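PDB 4DZI: putative TIM-barrel metal-dependent hydrolase from Mycobacterium avium subsp. paratuberculosis S397, which probably catalyses a metal-dependent hydrolysis in the manner of the amidohydrolases, holding two cadmium ions in its crystallised form, its substrate being unknown. Local coordinates for residues D11-Y16 / G354-H359; G228-D233 / V290-G295; E18-F23 / N59-P64; G35-S40 / I49-N54. All blocks are in the same frame, centred on the assembly; numbering follows the deposited sequence.

Contact 1: residues D11-Y16 / G354-H359; sequences DVDNHY and GSDWPH. With CD (cadmium ion), chain Q; CD (cadmium ion), chain P.
The imidazoles of H15 and H359 form an offset stack, with planes 9° apart and centroids separated by 3.8 Å. CE1 of H359 lies over the centre of the H15 ring, while CD2 of H15 sits nearer the rim of the H359 ring. At the H15 edge, near the ring plane, D356 OD1 comes within 2.9 Å of NE2; this is no hydrogen bond, because both atoms bind the same cadmium. That ion also takes both carboxylate oxygens of D13, whose CG is anti to the backbone N (chi1 -168°), a torsion that runs the carboxylate alongside that of D356. D356 OD1 bridges the ions, at 2.3 Å from the first cadmium and 2.7 Å from the second, which D356 OD2 chelates at 2.4 Å and H359 ND1 also binds. Farther from the metals, D11 grips S355 twice: OD2 accepts from S355 OG at 2.5 Å on its syn side, and OD1 accepts from S355 N at 2.9 Å. D13 N reaches OD1 from the opposite face of the carboxylate, closing an Asx turn. H15 N donates to W357 O, and T123 holds the far nitrogen of H359. Two cations sharing carboxylate oxygens probably polarise bound water, as in binuclear amidohydrolases.

Contact 2: residues G228-D233 / V290-G295; sequences GFHLSD and VSIENG. With CD (cadmium ion), chain Q; CD (cadmium ion), chain P.
F229 and S291 pair at the heart of a parallel strand contact in the barrel wall, and the C-terminal ends of the two strands bring ligands to the metal centre: H230 is the last strand residue, and E293 the first beyond its strand. Strands 227-230 and 289-292 are the middle pair of a four-stranded parallel sheet; the axes of 228-230 and 290-292 approach to 4.7 Å, with 20° between their directions. F229 N donates to V290 O, F229 O accepts from I292 N at 2.9 Å, and L231 N continues the series to I292 O. F229 O has a second donor, N294 ND2 at 2.8 Å, which arrives from the other face of the carbonyl, well above its plane. The same amide nitrogen also donates, nearly in its own plane, to S291 OG, so two bonds fix the rotation of the N294 side chain just past the strand end. On the metal side, the imidazole of H230 passes CD2 against I292 CG2 at 3.6 Å. A chi1 of -175° swings the ring away from the backbone N and takes NE2 to a cadmium at 2.4 Å, while ND1 donates to L231 O and thereby sets the tilt of the ring. E293, its chain extended, crosses H230 and puts OE2 at the edge of the imidazole, the carboxylate plane nearly perpendicular to the ring (86°). OE2 lies 2.2 Å from that cadmium and 2.5 Å from the second, which OE1 also binds. H15, D13 and D356 complete the first site. E293 OE2 is thus a bridging oxygen whose negative charge probably offsets part of the repulsion between the two ions.

Contact 3: residues E18-F23 / N59-P64; sequences EPLDSF and NPTFDP
E18 meets F62 first, through its backbone as well as its side chain. Its carbonyl oxygen lies at the edge of the F62 ring, near the ring plane, 3.5 Å from CD2. The side chain bends at chi2 (84°), which brings OE1 to 3.8 Å from CE2 of the same ring; the two flat groups are only 19° apart. The polar end of E18 is held from elsewhere, with OE1 accepting from F124 N and OE2 from T123 N and G125 N, so the ring adds a lesser contact to a carboxylate already gripped by three backbone amides. The E18 carbonyl also faces P60 O, and two waters fill the gap between these acceptors. One stands 2.9 Å from E18 O and the other 2.7 Å, while each lies 2.7 Å from P60 O. No direct hydrogen bond joins the segments; the two waters probably bridge them, along with the F62 and L20 contacts.

Beyond P19, L20 turns its side chain across the gap. Its CD2 methyl rests 3.4 Å from P60 O and 4.1 Å from P60 CB, and it also reaches toward the methyl of T61. L20 sits within a type I turn from P19 to S22. The facing loop has its own type I turn, from N59 to F62, tightened by N59 OD1 accepting from T61 N in an Asx turn, so P60 and F62 are presented by a hydrogen-bonded turn. Around this loop pair, F146 and W149 of helix 136-153 cover E18, Y17 meets the F62 ring, and M38 of strand 36-40 touches both L20 and P60.

Contact 4: residues G35-S40 / I49-N54; sequences GVQMLS and IGDRVN
G35 and V36 run antiparallel to I49 and G50, with V36 and I49 as a non-hydrogen-bonded pair whose CA atoms are 4.4 Å apart. G50 N donates to G35 O at 3.0 Å, and the same oxygen receives a CA-H...O contact from I49 CA. V36 and I49 lie side by side, pointing the same way from one face of the sheet, and V36 CG2 meets I49 CG1 at 4.2 Å. Both methyl-bearing chains face helix 128-131, where V128 touches V36 and A131 touches I49. Q37 stretches out along its extended chain toward the turn, but its NE2 stays 3.8 Å from D51 OD1, with the amide and carboxylate planes 44° apart. A water makes the link instead, accepting from Q37 NE2 and from D51 N, each at 2.9 Å, while R33 holds Q37 OE1. The second segment reverses at once: I49 to R52 form a type I' turn, closed by paired backbone bonds between I49 and R52, with G50 and D51 both at positive phi. This is a two-residue beta hairpin joining strands 45-49 and 52-53, with strand 36-40 on the other side of 45-49, in a small antiparallel meander appended to the barrel.

Contacts 1 and 2 converge on the two cadmium ions from different parts of the chain, their centres about 12 Å apart, and their ligands meet directly where D356 OD1 approaches E293 OE2. Strand 9-15 opens the fold, strands 227-230 and 289-292 come much later, and the loop of 354-359 supplies late ligands, with E361 just after it. Contacts 3 and 4 belong to the excursion between strands 9-15 and 115-121. Contact 4 falls, in sequence, between the two segments of contact 3, and their centres are about 13 Å apart; L20 and F23 pack against M38 and V36. Contact 3 begins two residues after contact 1 ends its first segment, so the metal-bearing strand leads straight into the excursion that carries F62 to about 10 Å from a cadmium.

Contact 1: residues D11-Y16 / G354-H359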
loop_
_atom_site.group_PDB
_atom_site.type_symbol
_atom_site.label_atom_id
_atom_site.label_comp_id
_atom_site.label_asym_id
_atom_site.label_seq_id
_atom_site.Cartn_x
_atom_site.Cartn_y
_atom_site.Cartn_z
ATOM N N ASP C 11 16.732 -24.275 -5.974
ATOM C CA ASP C 11 15.471 -23.564 -6.286
ATOM C C ASP C 11 14.791 -23.211 -4.974
ATOM O O ASP C 11 14.355 -24.117 -4.236
ATOM C CB ASP C 11 14.592 -24.517 -7.111
ATOM C CG ASP C 11 13.421 -23.814 -7.776
ATOM O OD1 ASP C 11 12.963 -22.803 -7.214
ATOM O OD2 ASP C 11 12.949 -24.285 -8.847
ATOM N N VAL C 12 14.686 -21.916 -4.637
ATOM C CA VAL C 12 14.130 -21.562 -3.323
ATOM C C VAL C 12 12.596 -21.483 -3.309
ATOM O O VAL C 12 11.994 -21.170 -2.282
ATOM C CB VAL C 12 14.733 -20.253 -2.752
ATOM C CG1 VAL C 12 16.289 -20.321 -2.748
ATOM C CG2 VAL C 12 14.249 -19.019 -3.515
ATOM N N ASP C 13 11.963 -21.797 -4.435
ATOM C CA ASP C 13 10.494 -21.740 -4.452
ATOM C C ASP C 13 9.948 -22.914 -5.227
ATOM O O ASP C 13 9.811 -22.866 -6.455
ATOM C CB ASP C 13 9.984 -20.458 -5.117
ATOM C CG ASP C 13 8.510 -20.244 -4.891
ATOM O OD1 ASP C 13 7.838 -21.132 -4.287
ATOM O OD2 ASP C 13 8.025 -19.191 -5.366
ATOM N N ASN C 14 9.609 -23.960 -4.465
ATOM C CA ASN C 14 8.894 -25.090 -5.048
ATOM C C ASN C 14 7.722 -25.430 -4.149
ATOM O O ASN C 14 7.692 -25.070 -2.984
ATOM C CB ASN C 14 9.829 -26.315 -5.164
ATOM C CG ASN C 14 10.391 -26.531 -6.561
ATOM O OD1 ASN C 14 10.513 -27.687 -7.009
ATOM N ND2 ASN C 14 10.830 -25.462 -7.222
ATOM N N HIS C 15 6.711 -26.091 -4.722
ATOM C CA HIS C 15 5.539 -26.517 -3.941
ATOM C C HIS C 15 5.197 -27.992 -4.029
ATOM O O HIS C 15 5.521 -28.650 -5.008
ATOM C CB HIS C 15 4.306 -25.682 -4.363
ATOM C CG HIS C 15 4.445 -24.232 -4.013
ATOM N ND1 HIS C 15 4.144 -23.770 -2.792
ATOM C CD2 HIS C 15 4.956 -23.152 -4.732
ATOM C CE1 HIS C 15 4.418 -22.451 -2.722
ATOM N NE2 HIS C 15 4.910 -22.064 -3.898
ATOM N N TYR C 16 4.557 -28.488 -2.973
ATOM C CA TYR C 16 3.761 -29.710 -3.024
ATOM C C TYR C 16 2.288 -29.282 -3.014
ATOM O O TYR C 16 1.958 -28.105 -2.746
ATOM C CB TYR C 16 4.064 -30.607 -1.817
ATOM C CG TYR C 16 4.129 -29.838 -0.541
ATOM C CD1 TYR C 16 2.961 -29.390 0.103
ATOM C CD2 TYR C 16 5.360 -29.511 0.039
ATOM C CE1 TYR C 16 3.036 -28.641 1.275
ATOM C CE2 TYR C 16 5.442 -28.749 1.210
ATOM C CZ TYR C 16 4.275 -28.329 1.830
ATOM O OH TYR C 16 4.329 -27.578 2.972
ATOM N N GLY C 354 14.098 -18.604 -7.818
ATOM C CA GLY C 354 13.005 -19.485 -7.373
ATOM C C GLY C 354 12.049 -19.606 -8.570
ATOM O O GLY C 354 11.740 -18.616 -9.225
ATOM N N SER C 355 11.591 -20.814 -8.865
ATOM C CA SER C 355 10.759 -21.042 -10.043
ATOM C C SER C 355 9.255 -21.088 -9.744
ATOM O O SER C 355 8.445 -20.856 -10.656
ATOM C CB SER C 355 11.115 -22.402 -10.668
ATOM O OG SER C 355 10.764 -23.430 -9.756
ATOM N N ASP C 356 8.890 -21.398 -8.498
ATOM C CA ASP C 356 7.496 -21.591 -8.084
ATOM C C ASP C 356 6.891 -22.806 -8.736
ATOM O O ASP C 356 5.680 -22.911 -8.866
ATOM C CB ASP C 356 6.635 -20.358 -8.418
ATOM C CG ASP C 356 5.311 -20.327 -7.647
ATOM O OD1 ASP C 356 5.210 -20.814 -6.510
ATOM O OD2 ASP C 356 4.366 -19.735 -8.204
ATOM N N TRP C 357 7.737 -23.729 -9.171
ATOM C CA TRP C 357 7.196 -24.965 -9.750
ATOM C C TRP C 357 6.522 -25.838 -8.712
ATOM O O TRP C 357 7.014 -25.991 -7.600
ATOM C CB TRP C 357 8.385 -25.696 -10.406
ATOM C CG TRP C 357 7.934 -26.746 -11.387
ATOM C CD1 TRP C 357 7.681 -26.582 -12.744
ATOM C CD2 TRP C 357 7.668 -28.164 -11.122
ATOM N NE1 TRP C 357 7.279 -27.779 -13.320
ATOM C CE2 TRP C 357 7.231 -28.747 -12.398
ATOM C CE3 TRP C 357 7.714 -28.976 -9.993
ATOM C CZ2 TRP C 357 6.891 -30.099 -12.516
ATOM C CZ3 TRP C 357 7.381 -30.330 -10.134
ATOM C CH2 TRP C 357 6.955 -30.865 -11.369
ATOM N N PRO C 358 5.366 -26.465 -9.032
ATOM C CA PRO C 358 4.681 -26.607 -10.302
ATOM C C PRO C 358 3.489 -25.670 -10.457
ATOM O O PRO C 358 2.593 -25.972 -11.220
ATOM C CB PRO C 358 4.118 -28.015 -10.182
ATOM C CG PRO C 358 3.682 -28.101 -8.778
ATOM C CD PRO C 358 4.780 -27.374 -8.020
ATOM N N HIS C 359 3.455 -24.544 -9.743
ATOM C CA HIS C 359 2.255 -23.697 -9.871
ATOM C C HIS C 359 2.009 -23.134 -11.247
ATOM O O HIS C 359 2.915 -22.950 -12.027
ATOM C CB HIS C 359 2.364 -22.536 -8.856
ATOM C CG HIS C 359 2.084 -22.935 -7.425
ATOM N ND1 HIS C 359 2.108 -22.026 -6.384
ATOM C CD2 HIS C 359 1.721 -24.144 -6.874
ATOM C CE1 HIS C 359 1.782 -22.652 -5.252
ATOM N NE2 HIS C 359 1.522 -23.946 -5.553
HETATM CD CD CD Q . 5.843 -20.145 -4.388
HETATM CD CD CD P . 2.709 -19.804 -6.545
HETATM O O HOH W 1 1.248 -19.443 -4.568
#

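Contact 2: residues G228-D233 / V290-G295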
loop_
_atom_site.group_PDB
_atom_site.type_symbol
_atom_site.label_atom_id
_atom_site.label_comp_id
_atom_site.label_asym_id
_atom_site.label_seq_id
_atom_site.Cartn_x
_atom_site.Cartn_y
_atom_site.Cartn_z
ATOM N N GLY C 228 11.423 -17.455 6.536
ATOM C CA GLY C 228 10.979 -17.165 5.177
ATOM C C GLY C 228 9.580 -16.595 5.207
ATOM O O GLY C 228 8.764 -16.983 6.038
ATOM N N PHE C 229 9.336 -15.632 4.307
ATOM C CA PHE C 229 8.033 -14.992 4.163
ATOM C C PHE C 229 7.530 -15.260 2.746
ATOM O O PHE C 229 8.033 -14.690 1.770
ATOM C CB PHE C 229 8.142 -13.453 4.362
ATOM C CG PHE C 229 8.481 -13.059 5.775
ATOM C CD1 PHE C 229 7.557 -13.218 6.792
ATOM C CD2 PHE C 229 9.742 -12.564 6.088
ATOM C CE1 PHE C 229 7.879 -12.871 8.106
ATOM C CE2 PHE C 229 10.072 -12.223 7.413
ATOM C CZ PHE C 229 9.136 -12.381 8.416
ATOM N N HIS C 230 6.554 -16.151 2.628
ATOM C CA HIS C 230 6.023 -16.520 1.317
ATOM C C HIS C 230 4.662 -15.966 1.155
ATOM O O HIS C 230 3.894 -15.957 2.120
ATOM C CB HIS C 230 5.903 -18.055 1.218
ATOM C CG HIS C 230 5.469 -18.544 -0.160
ATOM N ND1 HIS C 230 4.177 -18.524 -0.591
ATOM C CD2 HIS C 230 6.226 -19.013 -1.226
ATOM C CE1 HIS C 230 4.118 -18.977 -1.857
ATOM N NE2 HIS C 230 5.363 -19.262 -2.256
ATOM N N LEU C 231 4.358 -15.515 -0.061
ATOM C CA LEU C 231 3.010 -15.058 -0.413
ATOM C C LEU C 231 1.928 -15.930 0.234
ATOM O O LEU C 231 1.923 -17.149 0.068
ATOM C CB LEU C 231 2.851 -15.140 -1.933
ATOM C CG LEU C 231 1.632 -14.419 -2.474
ATOM C CD1 LEU C 231 1.777 -12.903 -2.271
ATOM C CD2 LEU C 231 1.454 -14.758 -3.956
ATOM N N SER C 232 0.944 -15.290 0.882
ATOM C CA SER C 232 -0.046 -16.027 1.687
ATOM C C SER C 232 -1.374 -15.299 1.604
ATOM O O SER C 232 -1.439 -14.199 1.043
ATOM C CB SER C 232 0.375 -16.022 3.170
ATOM O OG SER C 232 1.633 -16.707 3.382
ATOM N N ASP C 233 -2.419 -15.874 2.209
ATOM C CA ASP C 233 -3.550 -15.010 2.596
ATOM C C ASP C 233 -3.122 -14.245 3.828
ATOM O O ASP C 233 -3.066 -14.778 4.923
ATOM C CB ASP C 233 -4.802 -15.834 2.927
ATOM C CG ASP C 233 -6.013 -14.958 3.191
ATOM O OD1 ASP C 233 -5.856 -13.720 3.309
ATOM O OD2 ASP C 233 -7.131 -15.498 3.267
ATOM N N VAL C 290 14.080 -14.222 4.278
ATOM C CA VAL C 290 14.001 -14.374 2.820
ATOM C C VAL C 290 12.555 -14.147 2.392
ATOM O O VAL C 290 11.634 -14.665 3.001
ATOM C CB VAL C 290 14.516 -15.758 2.287
ATOM C CG1 VAL C 290 13.782 -16.930 2.957
ATOM C CG2 VAL C 290 14.392 -15.837 0.751
ATOM N N SER C 291 12.384 -13.377 1.309
ATOM C CA SER C 291 11.064 -13.123 0.709
ATOM C C SER C 291 10.881 -14.027 -0.496
ATOM O O SER C 291 11.720 -14.015 -1.403
ATOM C CB SER C 291 10.997 -11.642 0.281
ATOM O OG SER C 291 9.864 -11.416 -0.549
ATOM N N ILE C 292 9.825 -14.841 -0.485
ATOM C CA ILE C 292 9.577 -15.780 -1.590
ATOM C C ILE C 292 8.198 -15.540 -2.229
ATOM O O ILE C 292 7.181 -15.491 -1.530
ATOM C CB ILE C 292 9.663 -17.242 -1.066
ATOM C CG1 ILE C 292 10.936 -17.444 -0.216
ATOM C CG2 ILE C 292 9.579 -18.237 -2.232
ATOM C CD1 ILE C 292 11.060 -18.826 0.416
ATOM N N GLU C 293 8.191 -15.419 -3.553
ATOM C CA GLU C 293 6.959 -15.213 -4.348
ATOM C C GLU C 293 6.228 -13.934 -4.004
ATOM O O GLU C 293 5.017 -13.837 -4.196
ATOM C CB GLU C 293 5.991 -16.434 -4.312
ATOM C CG GLU C 293 5.167 -16.514 -5.619
ATOM C CD GLU C 293 4.163 -17.641 -5.716
ATOM O OE1 GLU C 293 3.185 -17.473 -6.465
ATOM O OE2 GLU C 293 4.334 -18.678 -5.040
ATOM N N ASN C 294 6.977 -12.941 -3.547
ATOM C CA ASN C 294 6.343 -11.643 -3.288
ATOM C C ASN C 294 6.791 -10.557 -4.274
ATOM O O ASN C 294 6.376 -9.383 -4.125
ATOM C CB ASN C 294 6.710 -11.226 -1.872
ATOM C CG ASN C 294 6.278 -12.264 -0.844
ATOM O OD1 ASN C 294 5.141 -12.710 -0.860
ATOM N ND2 ASN C 294 7.212 -12.668 0.025
ATOM N N GLY C 295 7.639 -10.916 -5.256
ATOM C CA GLY C 295 8.276 -9.946 -6.189
ATOM C C GLY C 295 9.423 -9.225 -5.481
ATOM O O GLY C 295 9.679 -9.463 -4.316
HETATM CD CD CD Q . 5.843 -20.145 -4.388
HETATM CD CD CD P . 2.709 -19.804 -6.545
HETATM O O HOH W 1 1.248 -19.443 -4.568
#

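Contact 3: residues E18-F23 / N59-P64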
loop_
_atom_site.group_PDB
_atom_site.type_symbol
_atom_site.label_atom_id
_atom_site.label_comp_id
_atom_site.label_asym_id
_atom_site.label_seq_id
_atom_site.Cartn_x
_atom_site.Cartn_y
_atom_site.Cartn_z
ATOM N N GLU C 18 -0.943 -30.295 -0.886
ATOM C CA GLU C 18 -1.259 -31.075 0.324
ATOM C C GLU C 18 -2.356 -32.086 0.082
ATOM O O GLU C 18 -3.326 -31.795 -0.581
ATOM C CB GLU C 18 -1.733 -30.178 1.461
ATOM C CG GLU C 18 -0.713 -29.173 1.988
ATOM C CD GLU C 18 -0.638 -27.866 1.197
ATOM O OE1 GLU C 18 -1.140 -27.739 0.062
ATOM O OE2 GLU C 18 -0.077 -26.911 1.762
ATOM N N PRO C 19 -2.226 -33.259 0.692
ATOM C CA PRO C 19 -3.381 -34.159 0.738
ATOM C C PRO C 19 -4.457 -33.601 1.672
ATOM O O PRO C 19 -4.192 -32.712 2.502
ATOM C CB PRO C 19 -2.783 -35.446 1.309
ATOM C CG PRO C 19 -1.666 -34.958 2.188
ATOM C CD PRO C 19 -1.056 -33.810 1.404
ATOM N N LEU C 20 -5.678 -34.109 1.538
ATOM C CA LEU C 20 -6.785 -33.573 2.326
ATOM C C LEU C 20 -6.572 -33.626 3.838
ATOM O O LEU C 20 -7.196 -32.873 4.550
ATOM C CB LEU C 20 -8.088 -34.317 1.978
ATOM C CG LEU C 20 -8.639 -34.023 0.590
ATOM C CD1 LEU C 20 -9.871 -34.893 0.366
ATOM C CD2 LEU C 20 -9.015 -32.540 0.409
ATOM N N ASP C 21 -5.707 -34.516 4.340
ATOM C CA ASP C 21 -5.491 -34.621 5.782
ATOM C C ASP C 21 -4.223 -33.935 6.291
ATOM O O ASP C 21 -3.757 -34.178 7.435
ATOM C CB ASP C 21 -5.514 -36.112 6.218
ATOM C CG ASP C 21 -4.318 -36.897 5.691
ATOM O OD1 ASP C 21 -3.590 -36.363 4.836
ATOM O OD2 ASP C 21 -4.112 -38.047 6.135
ATOM N N SER C 22 -3.671 -33.024 5.499
ATOM C CA SER C 22 -2.458 -32.370 5.965
ATOM C C SER C 22 -2.622 -31.634 7.306
ATOM O O SER C 22 -1.721 -31.608 8.121
ATOM C CB SER C 22 -1.871 -31.429 4.894
ATOM O OG SER C 22 -2.750 -30.336 4.629
ATOM N N PHE C 23 -3.773 -31.007 7.522
ATOM C CA PHE C 23 -4.050 -30.307 8.772
ATOM C C PHE C 23 -4.857 -31.125 9.793
ATOM O O PHE C 23 -5.186 -30.627 10.882
ATOM C CB PHE C 23 -4.727 -28.949 8.483
ATOM C CG PHE C 23 -3.759 -27.874 8.084
ATOM C CD1 PHE C 23 -3.354 -27.731 6.755
ATOM C CD2 PHE C 23 -3.267 -27.004 9.028
ATOM C CE1 PHE C 23 -2.434 -26.755 6.390
ATOM C CE2 PHE C 23 -2.348 -26.011 8.662
ATOM C CZ PHE C 23 -1.947 -25.888 7.348
ATOM N N ASN C 59 -10.107 -25.696 -5.114
ATOM C CA ASN C 59 -10.382 -27.131 -4.971
ATOM C C ASN C 59 -9.343 -27.805 -4.105
ATOM O O ASN C 59 -8.241 -28.066 -4.573
ATOM C CB ASN C 59 -10.435 -27.810 -6.353
ATOM C CG ASN C 59 -10.660 -29.289 -6.260
ATOM O OD1 ASN C 59 -11.021 -29.799 -5.216
ATOM N ND2 ASN C 59 -10.464 -29.984 -7.373
ATOM N N PRO C 60 -9.678 -28.095 -2.829
ATOM C CA PRO C 60 -8.674 -28.644 -1.913
ATOM C C PRO C 60 -8.256 -30.059 -2.254
ATOM O O PRO C 60 -7.259 -30.552 -1.689
ATOM C CB PRO C 60 -9.357 -28.575 -0.551
ATOM C CG PRO C 60 -10.820 -28.614 -0.882
ATOM C CD PRO C 60 -10.966 -27.836 -2.149
ATOM N N THR C 61 -8.973 -30.738 -3.162
ATOM C CA THR C 61 -8.467 -32.080 -3.574
ATOM C C THR C 61 -7.333 -31.948 -4.595
ATOM O O THR C 61 -6.670 -32.933 -4.899
ATOM C CB THR C 61 -9.529 -32.997 -4.228
ATOM O OG1 THR C 61 -9.793 -32.537 -5.552
ATOM C CG2 THR C 61 -10.835 -33.046 -3.401
ATOM N N PHE C 62 -7.178 -30.759 -5.184
ATOM C CA PHE C 62 -6.114 -30.532 -6.168
ATOM C C PHE C 62 -6.207 -31.476 -7.361
ATOM O O PHE C 62 -5.207 -31.779 -7.997
ATOM C CB PHE C 62 -4.717 -30.607 -5.518
ATOM C CG PHE C 62 -4.442 -29.452 -4.566
ATOM C CD1 PHE C 62 -4.312 -28.141 -5.083
ATOM C CD2 PHE C 62 -4.271 -29.684 -3.199
ATOM C CE1 PHE C 62 -4.077 -27.073 -4.219
ATOM C CE2 PHE C 62 -4.013 -28.609 -2.337
ATOM C CZ PHE C 62 -3.912 -27.309 -2.862
ATOM N N ASP C 63 -7.425 -31.879 -7.710
ATOM C CA ASP C 63 -7.624 -32.731 -8.883
ATOM C C ASP C 63 -8.918 -32.338 -9.570
ATOM O O ASP C 63 -9.984 -32.325 -8.918
ATOM C CB ASP C 63 -7.671 -34.164 -8.386
ATOM C CG ASP C 63 -7.587 -35.174 -9.516
ATOM O OD1 ASP C 63 -7.265 -34.798 -10.656
ATOM O OD2 ASP C 63 -7.820 -36.349 -9.233
ATOM N N PRO C 64 -8.850 -31.965 -10.852
ATOM C CA PRO C 64 -7.663 -31.888 -11.712
ATOM C C PRO C 64 -6.775 -30.739 -11.286
ATOM O O PRO C 64 -7.165 -29.888 -10.446
ATOM C CB PRO C 64 -8.232 -31.590 -13.106
ATOM C CG PRO C 64 -9.585 -31.042 -12.865
ATOM C CD PRO C 64 -10.090 -31.694 -11.607
HETATM O O HOH W 2 -5.517 -30.163 0.401
HETATM O O HOH W 3 -5.672 -32.678 -1.677
#

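Contact 4: residues G35-S40 / I49-N54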
loop_
_atom_site.group_PDB
_atom_site.type_symbol
_atom_site.label_atom_id
_atom_site.label_comp_id
_atom_site.label_asym_id
_atom_site.label_seq_id
_atom_site.Cartn_x
_atom_site.Cartn_y
_atom_site.Cartn_z
ATOM N N GLY C 35 -10.397 -26.482 13.990
ATOM C CA GLY C 35 -9.364 -26.416 12.951
ATOM C C GLY C 35 -9.941 -26.618 11.565
ATOM O O GLY C 35 -11.061 -26.221 11.277
ATOM N N VAL C 36 -9.188 -27.308 10.723
ATOM C CA VAL C 36 -9.586 -27.619 9.393
ATOM C C VAL C 36 -10.407 -28.909 9.321
ATOM O O VAL C 36 -10.004 -29.936 9.891
ATOM C CB VAL C 36 -8.333 -27.816 8.505
ATOM C CG1 VAL C 36 -8.751 -28.209 7.095
ATOM C CG2 VAL C 36 -7.467 -26.566 8.524
ATOM N N GLN C 37 -11.547 -28.847 8.624
ATOM C CA GLN C 37 -12.317 -30.044 8.226
ATOM C C GLN C 37 -12.547 -30.001 6.747
ATOM O O GLN C 37 -12.741 -28.924 6.166
ATOM C CB GLN C 37 -13.718 -30.074 8.846
ATOM C CG GLN C 37 -13.808 -29.954 10.337
ATOM C CD GLN C 37 -15.281 -30.012 10.759
ATOM O OE1 GLN C 37 -15.896 -31.087 10.743
ATOM N NE2 GLN C 37 -15.849 -28.866 11.094
ATOM N N MET C 38 -12.594 -31.179 6.139
ATOM C CA MET C 38 -12.954 -31.301 4.742
ATOM C C MET C 38 -14.360 -31.894 4.667
ATOM O O MET C 38 -14.583 -33.031 5.066
ATOM C CB MET C 38 -11.907 -32.181 4.039
ATOM C CG MET C 38 -10.524 -31.528 4.035
ATOM S SD MET C 38 -10.474 -29.983 3.080
ATOM C CE MET C 38 -8.731 -29.565 3.227
ATOM N N LEU C 39 -15.324 -31.095 4.222
ATOM C CA LEU C 39 -16.689 -31.592 4.151
ATOM C C LEU C 39 -17.135 -31.702 2.696
ATOM O O LEU C 39 -16.712 -30.924 1.855
ATOM C CB LEU C 39 -17.623 -30.660 4.953
ATOM C CG LEU C 39 -17.262 -30.431 6.421
ATOM C CD1 LEU C 39 -18.289 -29.509 7.085
ATOM C CD2 LEU C 39 -17.194 -31.770 7.128
ATOM N N SER C 40 -18.008 -32.657 2.400
ATOM C CA SER C 40 -18.399 -32.899 1.032
ATOM C C SER C 40 -19.868 -32.561 0.797
ATOM O O SER C 40 -20.706 -32.912 1.627
ATOM C CB SER C 40 -18.151 -34.371 0.707
ATOM O OG SER C 40 -18.538 -34.642 -0.630
ATOM N N ILE C 49 -13.027 -24.301 7.994
ATOM C CA ILE C 49 -11.992 -23.944 8.981
ATOM C C ILE C 49 -12.623 -23.117 10.081
ATOM O O ILE C 49 -13.199 -22.057 9.806
ATOM C CB ILE C 49 -10.839 -23.161 8.310
ATOM C CG1 ILE C 49 -10.367 -23.924 7.057
ATOM C CG2 ILE C 49 -9.702 -22.942 9.336
ATOM C CD1 ILE C 49 -9.231 -23.245 6.279
ATOM N N GLY C 50 -12.547 -23.623 11.313
ATOM C CA GLY C 50 -13.281 -23.028 12.443
ATOM C C GLY C 50 -14.768 -22.821 12.115
ATOM O O GLY C 50 -15.328 -21.759 12.401
ATOM N N ASP C 51 -15.374 -23.816 11.480
ATOM C CA ASP C 51 -16.809 -23.814 11.159
ATOM C C ASP C 51 -17.200 -22.863 10.038
ATOM O O ASP C 51 -18.384 -22.630 9.813
ATOM C CB ASP C 51 -17.666 -23.525 12.408
ATOM C CG ASP C 51 -18.013 -24.784 13.198
ATOM O OD1 ASP C 51 -17.632 -25.905 12.788
ATOM O OD2 ASP C 51 -18.702 -24.649 14.231
ATOM N N ARG C 52 -16.227 -22.348 9.299
ATOM C CA ARG C 52 -16.520 -21.439 8.191
ATOM C C ARG C 52 -15.893 -21.934 6.903
ATOM O O ARG C 52 -14.712 -22.237 6.860
ATOM C CB ARG C 52 -16.016 -20.039 8.537
ATOM C CG ARG C 52 -16.183 -19.038 7.428
ATOM C CD ARG C 52 -15.617 -17.695 7.880
ATOM N NE ARG C 52 -15.977 -16.595 6.989
ATOM C CZ ARG C 52 -15.405 -15.394 7.015
ATOM N NH1 ARG C 52 -14.431 -15.133 7.878
ATOM N NH2 ARG C 52 -15.802 -14.452 6.174
ATOM N N VAL C 53 -16.687 -22.015 5.836
ATOM C CA VAL C 53 -16.151 -22.471 4.564
ATOM C C VAL C 53 -15.090 -21.501 4.114
ATOM O O VAL C 53 -15.296 -20.294 4.144
ATOM C CB VAL C 53 -17.252 -22.574 3.509
ATOM C CG1 VAL C 53 -16.657 -23.042 2.186
ATOM C CG2 VAL C 53 -18.332 -23.565 4.001
ATOM N N ASN C 54 -13.943 -22.031 3.688
ATOM C CA ASN C 54 -12.827 -21.176 3.274
ATOM C C ASN C 54 -12.653 -21.282 1.769
ATOM O O ASN C 54 -12.911 -22.322 1.212
ATOM C CB ASN C 54 -11.551 -21.668 3.974
ATOM C CG ASN C 54 -10.343 -20.838 3.634
ATOM O OD1 ASN C 54 -9.553 -21.222 2.790
ATOM N ND2 ASN C 54 -10.184 -19.702 4.304
HETATM O O HOH W 4 -14.225 -26.471 10.935
#